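PDB 5KBP: glycosyl hydrolase, family 38 from Enterococcus faecalis, which probably hydrolyses alpha-mannosidic linkages of carbohydrates, as a member of a metal-dependent family of alpha-mannosidases. Local coordinates for residues 200-211 / 242-253. Residues are numbered along the deposited sequence; the frame is centred on the assembly and turned at random.
Sequences IPSEKEAAIAFW and ITKAIALANELF
Ser202 and Ala245 bring their CA atoms within 4.1 Å where the chain leading into helix 204-211 passes over helix 242-252; the axes of these segments approach to 10.4 Å at their closest and cross at -73°. At this crossing the small Ala207, Ala245 and Ala249 lie beside larger leucine, isoleucine and aromatic side chains. Ala245 CB meets Ile200 CG2 and the carbonyl oxygens of Ile200 and Pro201. Leu248, its CG anti to the backbone N (chi1 172°), brings CD2 to 3.5 Å from Glu203 C and also against Ala207 CB. Leu252 CD1 follows, touching Ala207 CB and meeting Ile208 CG1 at 3.8 Å, the two side chains at about a right angle. At the far end Phe253 CE2 lies 3.5 Å from Trp211 CB, and Trp211 NE1 comes within 3.5 Å of Ala249 CB. A single water, in the plane of the indole, accepts from Trp211 NE1 (2.9 Å) and donates to the carbonyl oxygens of Pro201 and Ala245. At the exposed side, the extended Lys244 chain passes Ser202 CB to a long salt bridge, NZ to Glu203 OE1 (3.9 Å). Phe253 belongs, with Tyr256, to a calcium site seen for this protein, although no calcium is bound to this chain. Trp211 and Ile200 also rest on strands 7-13 and 226-231, and Ala249 on Phe258 of strand 256-260, so the helix pair packs against neighbouring strands.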
ATOM      1  N   ILE A 200       1.830  37.568   7.518  1.00 54.45           N
ATOM      2  CA  ILE A 200       2.023  38.907   8.068  1.00 52.13           C
ATOM      3  C   ILE A 200       2.263  39.878   6.917  1.00 59.95           C
ATOM      4  O   ILE A 200       3.184  39.669   6.115  1.00 59.07           O
ATOM      5  CB  ILE A 200       3.185  38.933   9.072  1.00 48.95           C
ATOM      6  CG1 ILE A 200       2.894  37.999  10.251  1.00 42.08           C
ATOM      7  CG2 ILE A 200       3.436  40.352   9.553  1.00 40.14           C
ATOM      8  CD1 ILE A 200       4.040  37.875  11.228  1.00 42.55           C
ATOM      9  N   PRO A 201       1.462  40.935   6.792  1.00 54.92           N
ATOM     10  CA  PRO A 201       1.648  41.873   5.679  1.00 50.60           C
ATOM     11  C   PRO A 201       2.994  42.580   5.749  1.00 52.90           C
ATOM     12  O   PRO A 201       3.432  43.023   6.814  1.00 49.39           O
ATOM     13  CB  PRO A 201       0.491  42.863   5.851  1.00 45.25           C
ATOM     14  CG  PRO A 201      -0.532  42.119   6.641  1.00 45.88           C
ATOM     15  CD  PRO A 201       0.245  41.229   7.564  1.00 49.16           C
ATOM     16  N   SER A 202       3.649  42.681   4.594  1.00 53.02           N
ATOM     17  CA  SER A 202       4.886  43.433   4.448  1.00 52.88           C
ATOM     18  C   SER A 202       4.663  44.785   3.777  1.00 55.32           C
ATOM     19  O   SER A 202       5.602  45.355   3.213  1.00 63.40           O
ATOM     20  CB  SER A 202       5.916  42.616   3.667  1.00 59.61           C
ATOM     21  OG  SER A 202       5.455  42.330   2.358  1.00 73.23           O
ATOM     22  N   GLU A 203       3.436  45.297   3.815  1.00 54.23           N
ATOM     23  CA  GLU A 203       3.110  46.619   3.307  1.00 56.77           C
ATOM     24  C   GLU A 203       2.488  47.447   4.424  1.00 59.03           C
ATOM     25  O   GLU A 203       1.800  46.916   5.301  1.00 59.64           O
ATOM     26  CB  GLU A 203       2.160  46.542   2.108  1.00 57.56           C
ATOM     27  CG  GLU A 203       2.772  45.891   0.876  1.00 64.59           C
ATOM     28  CD  GLU A 203       4.072  46.550   0.452  1.00 80.06           C
ATOM     29  OE1 GLU A 203       5.080  45.832   0.280  1.00 85.00           O
ATOM     30  OE2 GLU A 203       4.088  47.789   0.294  1.00 88.05           O
ATOM     31  N   LYS A 204       2.732  48.759   4.374  1.00 60.79           N
ATOM     32  CA  LYS A 204       2.428  49.634   5.504  1.00 52.59           C
ATOM     33  C   LYS A 204       0.950  49.589   5.871  1.00 51.37           C
ATOM     34  O   LYS A 204       0.590  49.283   7.014  1.00 60.40           O
ATOM     35  CB  LYS A 204       2.856  51.067   5.179  1.00 57.68           C
ATOM     36  CG  LYS A 204       2.551  52.067   6.283  1.00 64.25           C
ATOM     37  CD  LYS A 204       3.037  53.458   5.910  1.00 63.37           C
ATOM     38  CE  LYS A 204       2.834  54.437   7.052  1.00 72.89           C
ATOM     39  NZ  LYS A 204       1.403  54.534   7.454  1.00 80.13           N
ATOM     40  N   GLU A 205       0.074  49.900   4.912  1.00 51.58           N
ATOM     41  CA  GLU A 205      -1.350  50.015   5.216  1.00 54.61           C
ATOM     42  C   GLU A 205      -1.931  48.684   5.678  1.00 54.46           C
ATOM     43  O   GLU A 205      -2.684  48.630   6.657  1.00 60.66           O
ATOM     44  CB  GLU A 205      -2.108  50.536   3.996  1.00 62.25           C
ATOM     45  CG  GLU A 205      -1.787  51.973   3.630  1.00 80.29           C
ATOM     46  CD  GLU A 205      -1.954  52.921   4.800  1.00 96.82           C
ATOM     47  OE1 GLU A 205      -0.957  53.563   5.193  1.00101.93           O
ATOM     48  OE2 GLU A 205      -3.079  53.019   5.332  1.00102.39           O
ATOM     49  N   ALA A 206      -1.593  47.598   4.982  1.00 46.95           N
ATOM     50  CA  ALA A 206      -2.107  46.287   5.366  1.00 44.69           C
ATOM     51  C   ALA A 206      -1.576  45.854   6.727  1.00 45.07           C
ATOM     52  O   ALA A 206      -2.283  45.183   7.487  1.00 49.70           O
ATOM     53  CB  ALA A 206      -1.754  45.251   4.303  1.00 43.90           C
ATOM     54  N   ALA A 207      -0.338  46.231   7.055  1.00 40.00           N
ATOM     55  CA  ALA A 207       0.248  45.820   8.329  1.00 39.38           C
ATOM     56  C   ALA A 207      -0.446  46.493   9.506  1.00 57.08           C
ATOM     57  O   ALA A 207      -0.604  45.881  10.568  1.00 57.82           O
ATOM     58  CB  ALA A 207       1.743  46.129   8.347  1.00 48.33           C
ATOM     59  N   ILE A 208      -0.867  47.749   9.337  1.00 55.82           N
ATOM     60  CA  ILE A 208      -1.501  48.482  10.433  1.00 58.99           C
ATOM     61  C   ILE A 208      -2.814  47.819  10.831  1.00 60.36           C
ATOM     62  O   ILE A 208      -3.037  47.499  12.005  1.00 61.85           O
ATOM     63  CB  ILE A 208      -1.708  49.956  10.044  1.00 55.48           C
ATOM     64  CG1 ILE A 208      -0.359  50.645   9.825  1.00 51.82           C
ATOM     65  CG2 ILE A 208      -2.515  50.678  11.110  1.00 49.57           C
ATOM     66  CD1 ILE A 208      -0.471  52.031   9.232  1.00 59.49           C
ATOM     67  N   ALA A 209      -3.704  47.607   9.858  1.00 52.04           N
ATOM     68  CA  ALA A 209      -4.972  46.945  10.149  1.00 52.81           C
ATOM     69  C   ALA A 209      -4.760  45.518  10.635  1.00 61.74           C
ATOM     70  O   ALA A 209      -5.559  45.007  11.428  1.00 65.82           O
ATOM     71  CB  ALA A 209      -5.869  46.957   8.911  1.00 48.23           C
ATOM     72  N   PHE A 210      -3.697  44.860  10.172  1.00 53.53           N
ATOM     73  CA  PHE A 210      -3.409  43.501  10.619  1.00 53.57           C
ATOM     74  C   PHE A 210      -3.037  43.481  12.096  1.00 60.51           C
ATOM     75  O   PHE A 210      -3.680  42.800  12.904  1.00 59.72           O
ATOM     76  CB  PHE A 210      -2.286  42.902   9.769  1.00 50.63           C
ATOM     77  CG  PHE A 210      -1.890  41.507  10.172  1.00 49.05           C
ATOM     78  CD1 PHE A 210      -2.550  40.406   9.650  1.00 48.42           C
ATOM     79  CD2 PHE A 210      -0.842  41.296  11.053  1.00 50.15           C
ATOM     80  CE1 PHE A 210      -2.182  39.124  10.011  1.00 49.42           C
ATOM     81  CE2 PHE A 210      -0.469  40.014  11.420  1.00 55.28           C
ATOM     82  CZ  PHE A 210      -1.140  38.927  10.896  1.00 52.08           C
ATOM     83  N   TRP A 211      -2.003  44.238  12.471  1.00 54.62           N
ATOM     84  CA  TRP A 211      -1.498  44.169  13.838  1.00 52.68           C
ATOM     85  C   TRP A 211      -2.461  44.796  14.838  1.00 53.34           C
ATOM     86  O   TRP A 211      -2.552  44.325  15.977  1.00 57.65           O
ATOM     87  CB  TRP A 211      -0.125  44.833  13.927  1.00 41.51           C
ATOM     88  CG  TRP A 211       0.963  44.021  13.291  1.00 53.36           C
ATOM     89  CD1 TRP A 211       1.684  44.343  12.180  1.00 50.89           C
ATOM     90  CD2 TRP A 211       1.441  42.742  13.724  1.00 49.89           C
ATOM     91  NE1 TRP A 211       2.588  43.347  11.898  1.00 49.26           N
ATOM     92  CE2 TRP A 211       2.458  42.353  12.831  1.00 52.37           C
ATOM     93  CE3 TRP A 211       1.109  41.891  14.783  1.00 54.10           C
ATOM     94  CZ2 TRP A 211       3.147  41.148  12.965  1.00 51.12           C
ATOM     95  CZ3 TRP A 211       1.794  40.695  14.913  1.00 53.26           C
ATOM     96  CH2 TRP A 211       2.800  40.335  14.010  1.00 50.05           C
ATOM     97  N   ILE A 242       9.035  37.009   5.521  1.00 46.80           N
ATOM     98  CA  ILE A 242       8.749  37.146   6.945  1.00 48.98           C
ATOM     99  C   ILE A 242       9.737  38.098   7.608  1.00 47.44           C
ATOM    100  O   ILE A 242       9.382  38.807   8.556  1.00 53.71           O
ATOM    101  CB  ILE A 242       8.743  35.762   7.625  1.00 55.98           C
ATOM    102  CG1 ILE A 242       8.280  35.878   9.079  1.00 52.73           C
ATOM    103  CG2 ILE A 242      10.115  35.105   7.540  1.00 58.25           C
ATOM    104  CD1 ILE A 242       6.872  36.413   9.229  1.00 55.83           C
ATOM    105  N   THR A 243      10.978  38.151   7.118  1.00 49.78           N
ATOM    106  CA  THR A 243      11.961  39.070   7.684  1.00 50.98           C
ATOM    107  C   THR A 243      11.580  40.521   7.414  1.00 49.78           C
ATOM    108  O   THR A 243      11.678  41.371   8.308  1.00 50.91           O
ATOM    109  CB  THR A 243      13.349  38.760   7.120  1.00 50.04           C
ATOM    110  OG1 THR A 243      13.909  37.640   7.817  1.00 60.85           O
ATOM    111  CG2 THR A 243      14.277  39.958   7.254  1.00 63.67           C
ATOM    112  N   LYS A 244      11.137  40.819   6.191  1.00 47.23           N
ATOM    113  CA  LYS A 244      10.726  42.179   5.856  1.00 50.40           C
ATOM    114  C   LYS A 244       9.508  42.610   6.663  1.00 48.19           C
ATOM    115  O   LYS A 244       9.457  43.740   7.164  1.00 51.53           O
ATOM    116  CB  LYS A 244      10.437  42.281   4.358  1.00 51.02           C
ATOM    117  CG  LYS A 244       9.920  43.636   3.905  1.00 50.57           C
ATOM    118  CD  LYS A 244       9.625  43.628   2.415  1.00 54.20           C
ATOM    119  CE  LYS A 244       9.103  44.973   1.942  1.00 62.79           C
ATOM    120  NZ  LYS A 244       8.840  44.973   0.476  1.00 68.87           N
ATOM    121  N   ALA A 245       8.518  41.724   6.801  1.00 52.65           N
ATOM    122  CA  ALA A 245       7.290  42.091   7.499  1.00 53.37           C
ATOM    123  C   ALA A 245       7.538  42.356   8.979  1.00 58.57           C
ATOM    124  O   ALA A 245       6.895  43.224   9.579  1.00 55.72           O
ATOM    125  CB  ALA A 245       6.241  40.997   7.322  1.00 49.94           C
ATOM    126  N   ILE A 246       8.472  41.619   9.585  1.00 53.48           N
ATOM    127  CA  ILE A 246       8.750  41.802  11.006  1.00 45.77           C
ATOM    128  C   ILE A 246       9.465  43.125  11.249  1.00 49.57           C
ATOM    129  O   ILE A 246       9.183  43.827  12.227  1.00 55.55           O
ATOM    130  CB  ILE A 246       9.555  40.604  11.542  1.00 48.75           C
ATOM    131  CG1 ILE A 246       8.683  39.345  11.550  1.00 44.04           C
ATOM    132  CG2 ILE A 246      10.095  40.890  12.936  1.00 39.05           C
ATOM    133  CD1 ILE A 246       9.394  38.109  12.039  1.00 36.35           C
ATOM    134  N   ALA A 247      10.396  43.491  10.364  1.00 50.57           N
ATOM    135  CA  ALA A 247      11.076  44.777  10.499  1.00 50.26           C
ATOM    136  C   ALA A 247      10.109  45.938  10.300  1.00 49.48           C
ATOM    137  O   ALA A 247      10.225  46.971  10.967  1.00 55.18           O
ATOM    138  CB  ALA A 247      12.236  44.866   9.509  1.00 45.08           C
ATOM    139  N   LEU A 248       9.153  45.787   9.380  1.00 43.60           N
ATOM    140  CA  LEU A 248       8.137  46.818   9.196  1.00 54.45           C
ATOM    141  C   LEU A 248       7.279  46.976  10.445  1.00 58.96           C
ATOM    142  O   LEU A 248       6.905  48.096  10.814  1.00 55.32           O
ATOM    143  CB  LEU A 248       7.263  46.484   7.986  1.00 40.57           C
ATOM    144  CG  LEU A 248       6.031  47.365   7.764  1.00 47.75           C
ATOM    145  CD1 LEU A 248       6.438  48.792   7.413  1.00 42.02           C
ATOM    146  CD2 LEU A 248       5.123  46.769   6.697  1.00 44.71           C
ATOM    147  N   ALA A 249       6.961  45.864  11.113  1.00 40.23           N
ATOM    148  CA  ALA A 249       6.139  45.934  12.315  1.00 44.97           C
ATOM    149  C   ALA A 249       6.860  46.671  13.437  1.00 48.71           C
ATOM    150  O   ALA A 249       6.255  47.492  14.136  1.00 59.60           O
ATOM    151  CB  ALA A 249       5.739  44.527  12.761  1.00 45.40           C
ATOM    152  N   ASN A 250       8.154  46.392  13.626  1.00 43.38           N
ATOM    153  CA  ASN A 250       8.932  47.137  14.610  1.00 47.42           C
ATOM    154  C   ASN A 250       9.007  48.614  14.256  1.00 60.50           C
ATOM    155  O   ASN A 250       9.084  49.466  15.150  1.00 62.13           O
ATOM    156  CB  ASN A 250      10.341  46.550  14.724  1.00 46.82           C
ATOM    157  CG  ASN A 250      10.364  45.224  15.458  1.00 57.94           C
ATOM    158  OD1 ASN A 250       9.780  45.086  16.532  1.00 56.21           O
ATOM    159  ND2 ASN A 250      11.042  44.239  14.880  1.00 59.50           N
ATOM    160  N   GLU A 251       8.980  48.936  12.962  1.00 61.38           N
ATOM    161  CA  GLU A 251       9.036  50.331  12.538  1.00 63.29           C
ATOM    162  C   GLU A 251       7.710  51.040  12.788  1.00 59.90           C
ATOM    163  O   GLU A 251       7.691  52.218  13.162  1.00 51.92           O
ATOM    164  CB  GLU A 251       9.416  50.399  11.058  1.00 68.29           C
ATOM    165  CG  GLU A 251       9.192  51.746  10.400  1.00 83.11           C
ATOM    166  CD  GLU A 251       9.272  51.666   8.889  1.00 93.34           C
ATOM    167  OE1 GLU A 251       9.559  50.568   8.367  1.00 93.48           O
ATOM    168  OE2 GLU A 251       9.042  52.696   8.221  1.00 98.20           O
ATOM    169  N   LEU A 252       6.591  50.335  12.605  1.00 56.28           N
ATOM    170  CA  LEU A 252       5.284  50.980  12.684  1.00 56.37           C
ATOM    171  C   LEU A 252       4.774  51.087  14.117  1.00 64.18           C
ATOM    172  O   LEU A 252       4.128  52.079  14.470  1.00 75.87           O
ATOM    173  CB  LEU A 252       4.272  50.226  11.820  1.00 56.12           C
ATOM    174  CG  LEU A 252       4.536  50.227  10.314  1.00 62.62           C
ATOM    175  CD1 LEU A 252       3.311  49.751   9.545  1.00 63.25           C
ATOM    176  CD2 LEU A 252       4.972  51.606   9.845  1.00 61.28           C
ATOM    177  N   PHE A 253       5.040  50.088  14.957  1.00 57.95           N
ATOM    178  CA  PHE A 253       4.455  50.055  16.294  1.00 64.73           C
ATOM    179  C   PHE A 253       5.530  50.208  17.362  1.00 66.90           C
ATOM    180  O   PHE A 253       6.198  49.226  17.720  1.00 72.63           O
ATOM    181  CB  PHE A 253       3.668  48.759  16.498  1.00 58.53           C
ATOM    182  CG  PHE A 253       2.465  48.647  15.605  1.00 58.16           C
ATOM    183  CD1 PHE A 253       1.242  49.164  16.002  1.00 60.04           C
ATOM    184  CD2 PHE A 253       2.560  48.046  14.361  1.00 55.57           C
ATOM    185  CE1 PHE A 253       0.136  49.073  15.180  1.00 62.25           C
ATOM    186  CE2 PHE A 253       1.456  47.951  13.534  1.00 56.30           C
ATOM    187  CZ  PHE A 253       0.243  48.465  13.946  1.00 62.40           C
TER
HETATM  188  O   HOH W   1       4.186  43.783   9.563  1.00 42.34           O